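Local coordinates for neuraminidase (Influenza A virus, PDB 4K3Y), which is of unknown function but is a tetrameric, neuraminidase-like beta-propeller protein of a bat influenza A virus, at residues T231-C236 and T296-Q301; G204-T209 and L222-S227. All coordinates share one frame; numbering follows the deposited sequence.

Interaction 1 of 2, residues T231-C236 and T296-Q301; sequences TFKEPC and TLFSVQ
The ring of Phe298 is sandwiched between the aliphatic part of a charged residue, Lys233, and its own neighbour in sequence, Leu297. Lys233 CB lies 3.6 Å above one face, offset toward the rim, in a CH-pi contact with the ring. Farther along the extended lysine chain, Lys233 CD comes 3.8 Å from Phe298 CD2, and the two side chains cross at about a right angle. On the opposite face, Leu297 CB sits over the centre of the ring. The rim is met by main chain: Glu234 O approaches Phe298 CD1 to 3.5 Å near the ring plane. With CG anti to the carbonyl carbon (chi1 -44°), the Phe298 ring lies against Lys233, Glu234 and Pro235. One backbone bond joins the segments, Cys236 N to Leu297 O at 2.8 Å, with an N-H...O angle of 164°. Cys236 SG packs against the Phe298 carbonyl group and is itself tied to Cys253 by a disulfide. Phe298 N donates to Thr296 OG1 at 3.1 Å, closing an ST turn, while Glu270 hydrogen-bonds through OE2 with Thr296 OG1 and through OE1 with Leu297 N. The outermost strand of one blade, 230-233, thus runs out against the loop joining strands 286-294 and 306-311 of the next, a blade-to-blade junction of the neuraminidase beta-propeller.

Interaction 2 of 2, residues G204-T209 and L222-S227; sequences GKVKCT and LEFDQS
Phe224 and Val206 form a hydrogen-bonded pair of an antiparallel hairpin, and their side chains point the same way from the sheet. From Phe224 CB, CG stands between the backbone N and the carbonyl carbon (chi1 62°), which swings the ring toward strand 205-209, and chi2 of -89° turns one face to the valine. Phe224 CD1 lies 3.9 Å from Val206 O, and CD2 is a little farther from Val206 CB. Next along one side, Phe224 CE1 meets Val206 CG1 at 3.6 Å; the edge at this atom also meets Cys208 SG, 4.1 Å away and near the ring plane. On the other side, Phe224 CE2 touches Val206 CG2 at 3.7 Å. The tip, CZ, rests against both CB and CG1 of Val206, so the valine covers the outer part of that face. Two reciprocal pairs of backbone bonds hold the register, including Val206 N to Phe224 O at 2.8 Å and Cys208 N to Leu222 O. Cys208 is also bonded to Cys199 on strand 197-202. On the reverse face Lys205 CD packs on Glu223 CD at 3.8 Å, but the charged atoms stay apart, the nearest being Lys205 NZ and Asp225 OD2 at 4.6 Å. The chemistry is therefore divided: a buried apolar face with one disulfide sulfur at the ring edge, and a charged face where opposite charges probably attract only loosely.

How the interactions relate
Interaction 2 lies within the blade of strands 197-202, 205-211, 221-224 and 230-233, where it pairs the two middle strands; interaction 1 runs from the outermost strand of that blade to a loop of the next. Their centres lie about 15 Å apart. The two meet where strands 221-224 and 230-233 run side by side: Thr231 N probably donates to Glu223 O at 3.2 Å, and Phe232 CE1 packs on Leu222 CG at 3.5 Å. Lys233 CE also comes 3.8 Å from Glu223 OE2. The hairpin of interaction 2 carries Asn212 and Asp216, which with Gly262 bind calcium, about 10 Å from the Glu234 side chain of interaction 1.

Interaction 1 of 2, residues T231-C236 and T296-Q301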
loop_
_atom_site.group_PDB
_atom_site.type_symbol
_atom_site.label_atom_id
_atom_site.label_comp_id
_atom_site.label_asym_id
_atom_site.label_seq_id
_atom_site.Cartn_x
_atom_site.Cartn_y
_atom_site.Cartn_z
ATOM N N THR C 231 20.406 -8.978 38.217
ATOM C CA THR C 231 21.789 -8.866 38.588
ATOM C C THR C 231 22.552 -8.234 37.413
ATOM O O THR C 231 22.312 -8.570 36.244
ATOM C CB THR C 231 22.370 -10.227 39.052
ATOM O OG1 THR C 231 23.783 -10.261 38.807
ATOM C CG2 THR C 231 21.698 -11.383 38.329
ATOM N N PHE C 232 23.416 -7.271 37.732
ATOM C CA PHE C 232 24.320 -6.688 36.754
ATOM C C PHE C 232 25.598 -7.525 36.734
ATOM O O PHE C 232 26.118 -7.891 37.790
ATOM C CB PHE C 232 24.679 -5.246 37.131
ATOM C CG PHE C 232 23.648 -4.216 36.729
ATOM C CD1 PHE C 232 23.591 -3.736 35.425
ATOM C CD2 PHE C 232 22.761 -3.695 37.665
ATOM C CE1 PHE C 232 22.653 -2.771 35.053
ATOM C CE2 PHE C 232 21.821 -2.728 37.298
ATOM C CZ PHE C 232 21.772 -2.270 35.989
ATOM N N LYS C 233 26.113 -7.832 35.548
ATOM C CA LYS C 233 27.378 -8.555 35.473
ATOM C C LYS C 233 28.448 -7.772 34.720
ATOM O O LYS C 233 28.154 -6.806 34.022
ATOM C CB LYS C 233 27.179 -9.937 34.857
ATOM C CG LYS C 233 25.983 -10.676 35.424
ATOM C CD LYS C 233 26.160 -12.179 35.322
ATOM C CE LYS C 233 24.980 -12.912 35.934
ATOM N NZ LYS C 233 25.123 -14.385 35.761
ATOM N N GLU C 234 29.698 -8.176 34.887
ATOM C CA GLU C 234 30.788 -7.563 34.142
ATOM C C GLU C 234 31.614 -8.640 33.467
ATOM O O GLU C 234 32.137 -9.532 34.131
ATOM C CB GLU C 234 31.682 -6.732 35.051
ATOM C CG GLU C 234 32.922 -6.216 34.346
ATOM C CD GLU C 234 32.667 -4.920 33.581
ATOM O OE1 GLU C 234 31.565 -4.343 33.728
ATOM O OE2 GLU C 234 33.571 -4.472 32.843
ATOM N N PRO C 235 31.736 -8.559 32.138
ATOM C CA PRO C 235 32.474 -9.563 31.367
ATOM C C PRO C 235 33.927 -9.666 31.815
ATOM O O PRO C 235 34.605 -8.656 32.049
ATOM C CB PRO C 235 32.372 -9.054 29.921
ATOM C CG PRO C 235 32.046 -7.600 30.037
ATOM C CD PRO C 235 31.233 -7.465 31.292
ATOM N N CYS C 236 34.381 -10.905 31.946
ATOM C CA CYS C 236 35.717 -11.193 32.432
ATOM C C CYS C 236 36.669 -11.390 31.251
ATOM O O CYS C 236 37.723 -12.015 31.377
ATOM C CB CYS C 236 35.677 -12.431 33.341
ATOM S SG CYS C 236 34.613 -12.246 34.808
ATOM N N THR C 296 30.763 -19.004 29.206
ATOM C CA THR C 296 30.175 -17.740 29.659
ATOM C C THR C 296 31.113 -16.538 29.515
ATOM O O THR C 296 32.336 -16.682 29.531
ATOM C CB THR C 296 29.751 -17.841 31.144
ATOM O OG1 THR C 296 29.196 -16.594 31.576
ATOM C CG2 THR C 296 30.961 -18.200 32.033
ATOM N N LEU C 297 30.534 -15.348 29.388
ATOM C CA LEU C 297 31.317 -14.122 29.310
ATOM C C LEU C 297 31.883 -13.764 30.677
ATOM O O LEU C 297 32.696 -12.846 30.795
ATOM C CB LEU C 297 30.435 -12.968 28.826
ATOM C CG LEU C 297 29.804 -13.086 27.436
ATOM C CD1 LEU C 297 28.663 -12.085 27.259
ATOM C CD2 LEU C 297 30.852 -12.898 26.349
ATOM N N PHE C 298 31.455 -14.496 31.705
ATOM C CA PHE C 298 31.725 -14.111 33.090
ATOM C C PHE C 298 32.575 -15.104 33.889
ATOM O O PHE C 298 32.347 -15.324 35.081
ATOM C CB PHE C 298 30.400 -13.831 33.784
ATOM C CG PHE C 298 29.466 -13.018 32.949
ATOM C CD1 PHE C 298 29.791 -11.708 32.604
ATOM C CD2 PHE C 298 28.276 -13.559 32.488
ATOM C CE1 PHE C 298 28.937 -10.945 31.821
ATOM C CE2 PHE C 298 27.407 -12.802 31.706
ATOM C CZ PHE C 298 27.740 -11.490 31.371
ATOM N N SER C 299 33.540 -15.707 33.201
ATOM C CA SER C 299 34.637 -16.434 33.820
ATOM C C SER C 299 35.909 -15.954 33.149
ATOM O O SER C 299 35.866 -15.406 32.055
ATOM C CB SER C 299 34.502 -17.934 33.606
ATOM O OG SER C 299 35.790 -18.528 33.596
ATOM N N VAL C 300 37.047 -16.157 33.794
ATOM C CA VAL C 300 38.313 -15.740 33.210
ATOM C C VAL C 300 38.913 -16.905 32.438
ATOM O O VAL C 300 39.869 -16.752 31.673
ATOM C CB VAL C 300 39.274 -15.270 34.299
ATOM C CG1 VAL C 300 39.423 -13.760 34.258
ATOM C CG2 VAL C 300 38.751 -15.720 35.664
ATOM N N GLN C 301 38.325 -18.078 32.636
ATOM C CA GLN C 301 38.798 -19.286 31.982
ATOM C C GLN C 301 38.218 -19.461 30.584
ATOM O O GLN C 301 38.855 -20.101 29.747
ATOM C CB GLN C 301 38.516 -20.529 32.846
ATOM C CG GLN C 301 39.073 -20.478 34.265
ATOM C CD GLN C 301 37.987 -20.670 35.311
ATOM O OE1 GLN C 301 37.224 -21.635 35.255
ATOM N NE2 GLN C 301 37.899 -19.737 36.260
#

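Interaction 2 of 2, residues G204-T209 and L222-S227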
loop_
_atom_site.group_PDB
_atom_site.type_symbol
_atom_site.label_atom_id
_atom_site.label_comp_id
_atom_site.label_asym_id
_atom_site.label_seq_id
_atom_site.Cartn_x
_atom_site.Cartn_y
_atom_site.Cartn_z
ATOM N N GLY C 204 13.936 -17.727 30.466
ATOM C CA GLY C 204 13.247 -17.008 31.520
ATOM C C GLY C 204 13.831 -15.660 31.919
ATOM O O GLY C 204 13.247 -14.951 32.744
ATOM N N LYS C 205 14.974 -15.291 31.352
ATOM C CA LYS C 205 15.553 -13.982 31.650
ATOM C C LYS C 205 15.630 -13.070 30.423
ATOM O O LYS C 205 15.885 -13.524 29.300
ATOM C CB LYS C 205 16.943 -14.133 32.283
ATOM C CG LYS C 205 16.912 -14.675 33.700
ATOM C CD LYS C 205 18.223 -15.353 34.080
ATOM C CE LYS C 205 18.042 -16.237 35.307
ATOM N NZ LYS C 205 16.593 -16.533 35.565
ATOM N N VAL C 206 15.390 -11.781 30.640
ATOM C CA VAL C 206 15.788 -10.788 29.655
ATOM C C VAL C 206 17.254 -10.476 29.898
ATOM O O VAL C 206 17.662 -10.253 31.038
ATOM C CB VAL C 206 14.996 -9.487 29.767
ATOM C CG1 VAL C 206 15.506 -8.478 28.734
ATOM C CG2 VAL C 206 13.525 -9.749 29.559
ATOM N N LYS C 207 18.050 -10.477 28.833
ATOM C CA LYS C 207 19.468 -10.173 28.956
ATOM C C LYS C 207 19.857 -8.951 28.108
ATOM O O LYS C 207 19.529 -8.886 26.923
ATOM C CB LYS C 207 20.293 -11.417 28.617
ATOM C CG LYS C 207 19.937 -12.629 29.467
ATOM C CD LYS C 207 20.969 -13.736 29.279
ATOM C CE LYS C 207 20.511 -15.081 29.834
ATOM N NZ LYS C 207 21.151 -16.215 29.076
ATOM N N CYS C 208 20.540 -7.987 28.722
ATOM C CA CYS C 208 20.855 -6.736 28.037
ATOM C C CYS C 208 22.345 -6.409 28.069
ATOM O O CYS C 208 23.037 -6.716 29.038
ATOM C CB CYS C 208 20.064 -5.586 28.658
ATOM S SG CYS C 208 18.319 -5.817 28.545
ATOM N N THR C 209 22.835 -5.782 27.006
ATOM C CA THR C 209 24.208 -5.286 26.979
ATOM C C THR C 209 24.157 -3.783 26.907
ATOM O O THR C 209 23.584 -3.227 25.978
ATOM C CB THR C 209 24.971 -5.776 25.764
ATOM O OG1 THR C 209 25.034 -7.208 25.789
ATOM C CG2 THR C 209 26.375 -5.213 25.783
ATOM N N LEU C 222 23.260 -6.895 31.985
ATOM C CA LEU C 222 22.106 -7.026 32.859
ATOM C C LEU C 222 21.328 -8.292 32.504
ATOM O O LEU C 222 21.259 -8.687 31.334
ATOM C CB LEU C 222 21.172 -5.822 32.676
ATOM C CG LEU C 222 20.448 -5.158 33.853
ATOM C CD1 LEU C 222 19.175 -4.477 33.364
ATOM C CD2 LEU C 222 20.148 -6.111 34.994
ATOM N N GLU C 223 20.756 -8.931 33.521
ATOM C CA GLU C 223 19.732 -9.952 33.313
ATOM C C GLU C 223 18.630 -9.739 34.353
ATOM O O GLU C 223 18.895 -9.259 35.460
ATOM C CB GLU C 223 20.315 -11.370 33.361
ATOM C CG GLU C 223 20.748 -11.859 34.740
ATOM C CD GLU C 223 21.343 -13.264 34.699
ATOM O OE1 GLU C 223 21.792 -13.689 33.605
ATOM O OE2 GLU C 223 21.352 -13.937 35.760
ATOM N N PHE C 224 17.394 -10.056 33.988
ATOM C CA PHE C 224 16.274 -9.900 34.913
ATOM C C PHE C 224 15.057 -10.722 34.486
ATOM O O PHE C 224 14.875 -11.013 33.297
ATOM C CB PHE C 224 15.888 -8.421 35.065
ATOM C CG PHE C 224 15.415 -7.779 33.791
ATOM C CD1 PHE C 224 16.317 -7.178 32.927
ATOM C CD2 PHE C 224 14.057 -7.769 33.454
ATOM C CE1 PHE C 224 15.873 -6.579 31.750
ATOM C CE2 PHE C 224 13.605 -7.171 32.274
ATOM C CZ PHE C 224 14.506 -6.574 31.428
ATOM N N ASP C 225 14.234 -11.102 35.463
ATOM C CA ASP C 225 12.993 -11.815 35.178
ATOM C C ASP C 225 11.800 -10.891 35.391
ATOM O O ASP C 225 11.983 -9.701 35.683
ATOM C CB ASP C 225 12.869 -13.111 35.998
ATOM C CG ASP C 225 13.159 -12.910 37.481
ATOM O OD1 ASP C 225 12.660 -11.922 38.065
ATOM O OD2 ASP C 225 13.884 -13.751 38.061
ATOM N N GLN C 226 10.591 -11.438 35.244
ATOM C CA GLN C 226 9.370 -10.632 35.282
ATOM C C GLN C 226 9.079 -10.044 36.660
ATOM O O GLN C 226 8.325 -9.074 36.777
ATOM C CB GLN C 226 8.166 -11.427 34.769
ATOM C CG GLN C 226 7.962 -12.784 35.418
ATOM C CD GLN C 226 6.874 -13.585 34.729
ATOM O OE1 GLN C 226 5.998 -13.026 34.067
ATOM N NE2 GLN C 226 6.929 -14.902 34.873
ATOM N N SER C 227 9.684 -10.625 37.694
ATOM C CA SER C 227 9.517 -10.133 39.059
ATOM C C SER C 227 10.502 -9.004 39.383
ATOM O O SER C 227 10.639 -8.605 40.538
ATOM C CB SER C 227 9.651 -11.288 40.063
ATOM O OG SER C 227 10.728 -12.150 39.735
#